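Local atomic coordinates of Endoglucanase(Endo-1,4-beta-glucanase)protein (Pseudomonas stutzeri, PDB entry 6R2J), a protein that probably hydrolyses internal beta-1,4-glycosidic bonds of cellulose as a family 5 endoglucanase, and binds cellobiose. Residues 225-238 with 259-272. Sequence-based numbering, arbitrary orientation.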
ATOM      1  N   ILE A 225       0.053  -3.458 -24.621  1.00 19.41           N
ATOM      2  CA  ILE A 225       0.267  -4.094 -23.328  1.00 19.06           C
ATOM      3  C   ILE A 225       0.393  -5.606 -23.527  1.00 20.71           C
ATOM      4  O   ILE A 225      -0.592  -6.277 -23.860  1.00 21.52           O
ATOM      5  CB  ILE A 225      -0.850  -3.740 -22.343  1.00 17.96           C
ATOM      6  CG1 ILE A 225      -0.889  -2.228 -22.090  1.00 16.83           C
ATOM      7  CG2 ILE A 225      -0.640  -4.507 -21.035  1.00 18.18           C
ATOM      8  CD1 ILE A 225      -2.123  -1.770 -21.335  1.00 15.89           C
ATOM      9  N   ASP A 226       1.593  -6.166 -23.285  1.00 20.10           N
ATOM     10  CA  ASP A 226       1.769  -7.615 -23.380  1.00 21.22           C
ATOM     11  C   ASP A 226       0.977  -8.315 -22.272  1.00 20.57           C
ATOM     12  O   ASP A 226       0.922  -7.823 -21.147  1.00 22.01           O
ATOM     13  CB  ASP A 226       3.247  -7.963 -23.244  1.00 22.29           C
ATOM     14  CG  ASP A 226       3.533  -9.432 -23.498  1.00 24.57           C
ATOM     15  OD1 ASP A 226       2.998 -10.281 -22.744  1.00 25.00           O
ATOM     16  OD2 ASP A 226       4.308  -9.742 -24.444  1.00 26.83           O
ATOM     17  N   PRO A 227       0.330  -9.446 -22.551  1.00 19.31           N
ATOM     18  CA  PRO A 227      -0.395 -10.141 -21.468  1.00 20.13           C
ATOM     19  C   PRO A 227       0.492 -10.574 -20.291  1.00 19.27           C
ATOM     20  O   PRO A 227      -0.014 -10.861 -19.199  1.00 18.45           O
ATOM     21  CB  PRO A 227      -1.041 -11.348 -22.176  1.00 21.31           C
ATOM     22  CG  PRO A 227      -0.344 -11.449 -23.545  1.00 20.54           C
ATOM     23  CD  PRO A 227       0.074 -10.047 -23.878  1.00 20.01           C
ATOM     24  N   MET A 228       1.803 -10.637 -20.480  1.00 20.12           N
ATOM     25  CA  MET A 228       2.717 -11.098 -19.442  1.00 21.41           C
ATOM     26  C   MET A 228       3.556  -9.978 -18.820  1.00 18.89           C
ATOM     27  O   MET A 228       4.425 -10.252 -17.975  1.00 17.60           O
ATOM     28  CB  MET A 228       3.635 -12.194 -20.011  1.00 23.75           C
ATOM     29  CG  MET A 228       2.927 -13.490 -20.384  1.00 24.64           C
ATOM     30  SD  MET A 228       2.060 -14.267 -18.988  1.00 27.74           S
ATOM     31  CE  MET A 228       3.372 -15.181 -18.166  1.00 27.46           C
ATOM     32  N   ILE A 229       3.311  -8.725 -19.207  1.00 17.82           N
ATOM     33  CA  ILE A 229       4.083  -7.600 -18.687  1.00 15.12           C
ATOM     34  C   ILE A 229       3.946  -7.508 -17.178  1.00 13.62           C
ATOM     35  O   ILE A 229       4.890  -7.108 -16.490  1.00 15.87           O
ATOM     36  CB  ILE A 229       3.700  -6.312 -19.442  1.00 13.20           C
ATOM     37  CG1 ILE A 229       4.802  -5.267 -19.318  1.00 14.86           C
ATOM     38  CG2 ILE A 229       2.422  -5.692 -18.921  1.00 12.64           C
ATOM     39  CD1 ILE A 229       6.176  -5.739 -19.731  1.00 16.77           C
ATOM     40  N   GLY A 230       2.816  -7.929 -16.626  1.00 11.47           N
ATOM     41  CA  GLY A 230       2.693  -7.906 -15.190  1.00 11.90           C
ATOM     42  C   GLY A 230       3.608  -8.925 -14.547  1.00 13.20           C
ATOM     43  O   GLY A 230       4.275  -8.636 -13.557  1.00 14.30           O
ATOM     44  N   VAL A 231       3.664 -10.134 -15.106  1.00 13.98           N
ATOM     45  CA  VAL A 231       4.560 -11.148 -14.550  1.00 14.71           C
ATOM     46  C   VAL A 231       6.027 -10.754 -14.744  1.00 15.36           C
ATOM     47  O   VAL A 231       6.879 -10.979 -13.864  1.00 15.49           O
ATOM     48  CB  VAL A 231       4.262 -12.532 -15.149  1.00 14.46           C
ATOM     49  CG1 VAL A 231       5.318 -13.510 -14.620  1.00 16.47           C
ATOM     50  CG2 VAL A 231       2.847 -12.990 -14.855  1.00 13.75           C
ATOM     51  N   GLU A 232       6.342 -10.175 -15.900  1.00 14.61           N
ATOM     52  CA  GLU A 232       7.708  -9.761 -16.175  1.00 16.03           C
ATOM     53  C   GLU A 232       8.152  -8.641 -15.246  1.00 16.03           C
ATOM     54  O   GLU A 232       9.320  -8.605 -14.859  1.00 17.34           O
ATOM     55  CB  GLU A 232       7.800  -9.330 -17.629  1.00 18.80           C
ATOM     56  CG  GLU A 232       7.593 -10.468 -18.617  1.00 22.45           C
ATOM     57  CD  GLU A 232       7.234  -9.976 -20.025  1.00 27.30           C
ATOM     58  OE1 GLU A 232       7.425  -8.757 -20.334  1.00 27.45           O
ATOM     59  OE2 GLU A 232       6.780 -10.833 -20.845  1.00 29.74           O
ATOM     60  N   ARG A 233       7.249  -7.722 -14.886  1.00 14.36           N
ATOM     61  CA  ARG A 233       7.580  -6.646 -13.969  1.00 14.27           C
ATOM     62  C   ARG A 233       7.531  -7.098 -12.516  1.00 14.04           C
ATOM     63  O   ARG A 233       8.192  -6.498 -11.671  1.00 15.50           O
ATOM     64  CB  ARG A 233       6.690  -5.421 -14.253  1.00 13.03           C
ATOM     65  CG  ARG A 233       7.016  -4.790 -15.613  1.00 12.93           C
ATOM     66  CD  ARG A 233       6.224  -3.543 -15.937  1.00 12.89           C
ATOM     67  NE  ARG A 233       6.612  -3.022 -17.257  1.00 14.32           N
ATOM     68  CZ  ARG A 233       6.029  -1.999 -17.878  1.00 15.44           C
ATOM     69  NH1 ARG A 233       5.015  -1.374 -17.321  1.00 16.81           N
ATOM     70  NH2 ARG A 233       6.459  -1.592 -19.054  1.00 16.08           N
ATOM     71  N   ALA A 234       6.818  -8.173 -12.204  1.00 13.66           N
ATOM     72  CA  ALA A 234       6.853  -8.666 -10.832  1.00 13.63           C
ATOM     73  C   ALA A 234       8.109  -9.484 -10.561  1.00 12.57           C
ATOM     74  O   ALA A 234       8.679  -9.417  -9.461  1.00 12.39           O
ATOM     75  CB  ALA A 234       5.609  -9.506 -10.560  1.00 13.07           C
ATOM     76  N   ARG A 235       8.548 -10.255 -11.554  1.00 14.12           N
ATOM     77  CA  ARG A 235       9.563 -11.289 -11.320  1.00 16.30           C
ATOM     78  C   ARG A 235      10.878 -10.744 -10.769  1.00 13.54           C
ATOM     79  O   ARG A 235      11.438 -11.373  -9.857  1.00 11.38           O
ATOM     80  CB  ARG A 235       9.777 -12.079 -12.622  1.00 20.54           C
ATOM     81  CG  ARG A 235      10.837 -13.152 -12.578  1.00 24.78           C
ATOM     82  CD  ARG A 235      11.058 -13.735 -13.975  1.00 29.98           C
ATOM     83  NE  ARG A 235       9.824 -14.019 -14.721  1.00 34.07           N
ATOM     84  CZ  ARG A 235       9.510 -13.488 -15.908  1.00 37.72           C
ATOM     85  NH1 ARG A 235      10.333 -12.611 -16.502  1.00 38.15           N
ATOM     86  NH2 ARG A 235       8.368 -13.844 -16.517  1.00 38.79           N
ATOM     87  N   PRO A 236      11.422  -9.638 -11.267  1.00 13.33           N
ATOM     88  CA  PRO A 236      12.638  -9.105 -10.663  1.00 13.55           C
ATOM     89  C   PRO A 236      12.523  -8.981  -9.153  1.00 13.15           C
ATOM     90  O   PRO A 236      13.470  -9.327  -8.429  1.00 12.59           O
ATOM     91  CB  PRO A 236      12.757  -7.745 -11.356  1.00 15.65           C
ATOM     92  CG  PRO A 236      12.084  -7.939 -12.686  1.00 15.40           C
ATOM     93  CD  PRO A 236      10.916  -8.771 -12.350  1.00 14.23           C
ATOM     94  N   PHE A 237      11.362  -8.490  -8.682  1.00 12.75           N
ATOM     95  CA  PHE A 237      11.102  -8.194  -7.272  1.00 13.45           C
ATOM     96  C   PHE A 237      10.982  -9.478  -6.460  1.00 13.83           C
ATOM     97  O   PHE A 237      11.647  -9.631  -5.427  1.00 12.73           O
ATOM     98  CB  PHE A 237       9.810  -7.340  -7.204  1.00 13.14           C
ATOM     99  CG  PHE A 237       9.349  -7.013  -5.812  1.00 12.34           C
ATOM    100  CD1 PHE A 237      10.226  -6.501  -4.869  1.00 12.79           C
ATOM    101  CD2 PHE A 237       8.021  -7.223  -5.448  1.00 11.78           C
ATOM    102  CE1 PHE A 237       9.789  -6.236  -3.580  1.00 14.46           C
ATOM    103  CE2 PHE A 237       7.587  -6.975  -4.162  1.00 13.97           C
ATOM    104  CZ  PHE A 237       8.463  -6.476  -3.232  1.00 14.83           C
ATOM    105  N   ILE A 238      10.139 -10.413  -6.937  1.00 14.28           N
ATOM    106  CA  ILE A 238      10.001 -11.740  -6.328  1.00 13.97           C
ATOM    107  C   ILE A 238      11.365 -12.416  -6.217  1.00 12.80           C
ATOM    108  O   ILE A 238      11.722 -12.983  -5.179  1.00 13.10           O
ATOM    109  CB  ILE A 238       9.000 -12.589  -7.141  1.00 15.85           C
ATOM    110  CG1 ILE A 238       7.638 -11.875  -7.192  1.00 17.10           C
ATOM    111  CG2 ILE A 238       8.976 -14.034  -6.624  1.00 17.00           C
ATOM    112  CD1 ILE A 238       7.238 -11.144  -5.960  1.00 18.09           C
ATOM    113  N   LEU A 259      -9.159  -1.064 -21.632  1.00 15.57           N
ATOM    114  CA  LEU A 259      -7.997  -1.675 -22.256  1.00 15.60           C
ATOM    115  C   LEU A 259      -8.079  -3.179 -22.049  1.00 13.76           C
ATOM    116  O   LEU A 259      -7.621  -3.683 -21.020  1.00 12.81           O
ATOM    117  CB  LEU A 259      -6.720  -1.109 -21.643  1.00 15.83           C
ATOM    118  CG  LEU A 259      -6.453   0.383 -21.807  1.00 15.87           C
ATOM    119  CD1 LEU A 259      -5.026   0.642 -21.268  1.00 16.32           C
ATOM    120  CD2 LEU A 259      -6.559   0.848 -23.202  1.00 17.01           C
ATOM    121  N   PRO A 260      -8.650  -3.936 -23.001  1.00 13.87           N
ATOM    122  CA  PRO A 260      -8.670  -5.407 -22.866  1.00 14.40           C
ATOM    123  C   PRO A 260      -7.301  -6.048 -22.576  1.00 15.51           C
ATOM    124  O   PRO A 260      -7.222  -7.046 -21.839  1.00 13.93           O
ATOM    125  CB  PRO A 260      -9.254  -5.877 -24.213  1.00 14.96           C
ATOM    126  CG  PRO A 260      -9.313  -4.665 -25.113  1.00 14.01           C
ATOM    127  CD  PRO A 260      -9.388  -3.480 -24.193  1.00 13.75           C
ATOM    128  N   GLU A 261      -6.211  -5.515 -23.141  1.00 17.93           N
ATOM    129  CA  GLU A 261      -4.892  -6.107 -22.891  1.00 20.88           C
ATOM    130  C   GLU A 261      -4.477  -5.965 -21.422  1.00 19.89           C
ATOM    131  O   GLU A 261      -3.816  -6.855 -20.860  1.00 19.47           O
ATOM    132  CB  GLU A 261      -3.842  -5.479 -23.805  1.00 23.12           C
ATOM    133  CG  GLU A 261      -4.139  -5.497 -25.279  1.00 26.36           C
ATOM    134  CD  GLU A 261      -4.697  -4.161 -25.766  1.00 29.77           C
ATOM    135  OE1 GLU A 261      -4.903  -3.252 -24.920  1.00 29.89           O
ATOM    136  OE2 GLU A 261      -4.942  -4.025 -26.992  1.00 32.25           O
ATOM    137  N   ALA A 262      -4.831  -4.839 -20.789  1.00 17.95           N
ATOM    138  CA  ALA A 262      -4.567  -4.658 -19.363  1.00 15.49           C
ATOM    139  C   ALA A 262      -5.290  -5.701 -18.519  1.00 13.32           C
ATOM    140  O   ALA A 262      -4.732  -6.199 -17.531  1.00 12.97           O
ATOM    141  CB  ALA A 262      -4.964  -3.243 -18.944  1.00 15.56           C
ATOM    142  N   ALA A 263      -6.521  -6.060 -18.902  1.00 12.64           N
ATOM    143  CA  ALA A 263      -7.261  -7.104 -18.195  1.00 13.09           C
ATOM    144  C   ALA A 263      -6.492  -8.411 -18.195  1.00 14.30           C
ATOM    145  O   ALA A 263      -6.366  -9.072 -17.155  1.00 14.63           O
ATOM    146  CB  ALA A 263      -8.617  -7.313 -18.857  1.00 14.68           C
ATOM    147  N   GLN A 264      -5.991  -8.808 -19.369  1.00 15.35           N
ATOM    148  CA  GLN A 264      -5.233 -10.040 -19.462  1.00 16.98           C
ATOM    149  C   GLN A 264      -4.006  -9.983 -18.570  1.00 14.98           C
ATOM    150  O   GLN A 264      -3.697 -10.953 -17.871  1.00 15.65           O
ATOM    151  CB  GLN A 264      -4.796 -10.284 -20.889  1.00 21.10           C
ATOM    152  CG  GLN A 264      -4.554 -11.750 -21.119  1.00 25.79           C
ATOM    153  CD  GLN A 264      -5.850 -12.535 -21.087  1.00 30.38           C
ATOM    154  OE1 GLN A 264      -6.878 -12.069 -21.598  1.00 32.90           O
ATOM    155  NE2 GLN A 264      -5.825 -13.703 -20.441  1.00 31.85           N
ATOM    156  N   ALA A 265      -3.298  -8.843 -18.587  1.00 13.32           N
ATOM    157  CA  ALA A 265      -2.099  -8.644 -17.787  1.00 11.83           C
ATOM    158  C   ALA A 265      -2.389  -8.752 -16.308  1.00 10.74           C
ATOM    159  O   ALA A 265      -1.558  -9.279 -15.561  1.00 11.69           O
ATOM    160  CB  ALA A 265      -1.472  -7.296 -18.141  1.00 13.61           C
ATOM    161  N   MET A 266      -3.567  -8.285 -15.872  1.00  9.84           N
ATOM    162  CA  MET A 266      -3.929  -8.381 -14.468  1.00  9.22           C
ATOM    163  C   MET A 266      -4.197  -9.819 -14.075  1.00  8.78           C
ATOM    164  O   MET A 266      -3.712 -10.275 -13.040  1.00  8.88           O
ATOM    165  CB  MET A 266      -5.160  -7.548 -14.192  1.00  9.60           C
ATOM    166  CG  MET A 266      -5.641  -7.574 -12.775  1.00 10.41           C
ATOM    167  SD  MET A 266      -6.903  -6.312 -12.439  1.00 11.69           S
ATOM    168  CE  MET A 266      -7.644  -6.888 -10.889  1.00 11.62           C
ATOM    169  N   ASP A 267      -4.984 -10.533 -14.881  1.00 11.58           N
ATOM    170  CA  ASP A 267      -5.228 -11.951 -14.625  1.00 14.65           C
ATOM    171  C   ASP A 267      -3.921 -12.737 -14.482  1.00 13.48           C
ATOM    172  O   ASP A 267      -3.746 -13.521 -13.543  1.00 14.41           O
ATOM    173  CB  ASP A 267      -6.068 -12.512 -15.774  1.00 18.46           C
ATOM    174  CG  ASP A 267      -7.086 -13.550 -15.290  1.00 22.98           C
ATOM    175  OD1 ASP A 267      -8.001 -13.174 -14.476  1.00 23.94           O
ATOM    176  OD2 ASP A 267      -6.974 -14.724 -15.743  1.00 26.84           O
ATOM    177  N   ASN A 268      -2.982 -12.528 -15.392  1.00 11.65           N
ATOM    178  CA  ASN A 268      -1.752 -13.302 -15.305  1.00 11.62           C
ATOM    179  C   ASN A 268      -0.885 -12.846 -14.141  1.00 11.00           C
ATOM    180  O   ASN A 268      -0.180 -13.664 -13.542  1.00 11.63           O
ATOM    181  CB  ASN A 268      -0.995 -13.175 -16.612  1.00 13.64           C
ATOM    182  CG  ASN A 268      -1.707 -13.825 -17.745  1.00 15.35           C
ATOM    183  OD1 ASN A 268      -2.348 -14.865 -17.564  1.00 16.28           O
ATOM    184  ND2 ASN A 268      -1.605 -13.228 -18.931  1.00 16.05           N
ATOM    185  N   LEU A 269      -0.893 -11.548 -13.829  1.00 11.38           N
ATOM    186  CA  LEU A 269      -0.157 -11.081 -12.656  1.00 10.86           C
ATOM    187  C   LEU A 269      -0.693 -11.723 -11.375  1.00 11.03           C
ATOM    188  O   LEU A 269       0.064 -12.314 -10.604  1.00 11.40           O
ATOM    189  CB  LEU A 269      -0.216  -9.559 -12.570  1.00  9.84           C
ATOM    190  CG  LEU A 269       0.322  -8.989 -11.270  1.00 10.47           C
ATOM    191  CD1 LEU A 269       1.841  -9.166 -11.120  1.00  9.31           C
ATOM    192  CD2 LEU A 269      -0.096  -7.508 -11.134  1.00 12.95           C
ATOM    193  N   LEU A 270      -1.996 -11.601 -11.121  1.00 11.58           N
ATOM    194  CA  LEU A 270      -2.559 -12.173  -9.901  1.00 12.47           C
ATOM    195  C   LEU A 270      -2.301 -13.680  -9.812  1.00 11.54           C
ATOM    196  O   LEU A 270      -2.055 -14.205  -8.719  1.00 10.11           O
ATOM    197  CB  LEU A 270      -4.053 -11.848  -9.811  1.00 12.06           C
ATOM    198  CG  LEU A 270      -4.383 -10.379  -9.496  1.00  9.93           C
ATOM    199  CD1 LEU A 270      -5.920 -10.161  -9.390  1.00 11.10           C
ATOM    200  CD2 LEU A 270      -3.737  -9.868  -8.227  1.00  9.56           C
ATOM    201  N   ALA A 271      -2.339 -14.388 -10.950  1.00 11.34           N
ATOM    202  CA  ALA A 271      -2.063 -15.819 -10.949  1.00 10.86           C
ATOM    203  C   ALA A 271      -0.643 -16.088 -10.487  1.00 11.71           C
ATOM    204  O   ALA A 271      -0.404 -16.960  -9.643  1.00 11.72           O
ATOM    205  CB  ALA A 271      -2.287 -16.382 -12.357  1.00 12.37           C
ATOM    206  N   TYR A 272       0.311 -15.311 -11.016  1.00 12.30           N
ATOM    207  CA  TYR A 272       1.711 -15.408 -10.618  1.00 12.17           C
ATOM    208  C   TYR A 272       1.898 -15.062  -9.147  1.00 11.40           C
ATOM    209  O   TYR A 272       2.670 -15.713  -8.437  1.00 12.93           O
ATOM    210  CB  TYR A 272       2.526 -14.440 -11.480  1.00 13.87           C
ATOM    211  CG  TYR A 272       3.977 -14.320 -11.103  1.00 12.89           C
ATOM    212  CD1 TYR A 272       4.811 -15.437 -11.118  1.00 12.04           C
ATOM    213  CD2 TYR A 272       4.531 -13.081 -10.766  1.00 13.64           C
ATOM    214  CE1 TYR A 272       6.147 -15.344 -10.789  1.00 11.74           C
ATOM    215  CE2 TYR A 272       5.883 -12.966 -10.435  1.00 13.44           C
ATOM    216  CZ  TYR A 272       6.685 -14.101 -10.449  1.00 12.62           C
ATOM    217  OH  TYR A 272       8.020 -14.004 -10.137  1.00 13.42           O
TER
HETATM  218  O   HOH W   1      -2.515  -8.453 -22.870  1.00 15.43           O
HETATM  219  O   HOH W   2       0.879 -10.086 -16.615  1.00 12.57           O
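Tyr272 is the big knob here: it pushes into a hole formed by Val231, Ala234, Arg235 and Ile238, where two neighbouring outer helices of the TIM barrel typical of family 5 glycoside hydrolases pack against each other. Helices 229-244 and 260-276 follow strands 201-206 and 248-252; their segments 229-238 and 260-272 run at 39°, axes 7.9 Å apart at closest. The tyrosine's chi1 of 174° turns CG away from the backbone N and carries the ring across to helix 229-244. Val231 CG1 lies over one face, close to its centre, a CH-pi contact 3.9 Å from the Tyr272 centroid, while Ala234 CB meets the ring edge in plane, 3.5 Å from Tyr272 CE2. The hydroxyl end rests beside the CA of Arg235 and the CB of Ile238. Cutting Tyr272 back to an alanine would probably leave this hole unfilled and Val231 CG1 without its ring face.

Further back, the helices can come close because Gly230 has no side chain: a CB there would clash with Leu269 CB. Leu269 CD1 packs against Gly230 O and Ala234 CB. At the other end, Ile225 is a bump from the incoming loop; its CD1 lies against Leu259 CD1 and Ala262 CB, its CG2 against Ala265 CB. The small Ala265 gives Pro227 room to approach, and their CA atoms are just 4.3 Å apart.

Polar groups close the seam between these apolar patches. One water donates to Ile225 O and Glu261 O; a second donates to Pro227 O and Ala265 O and accepts from Val231 N. Pro227 O also accepts a nearly straight hydrogen bond (177°, 2.9 Å) from Asn268 ND2, which approaches from above the carbonyl plane, while Ala265 CA makes a CA-H...O contact with that same oxygen.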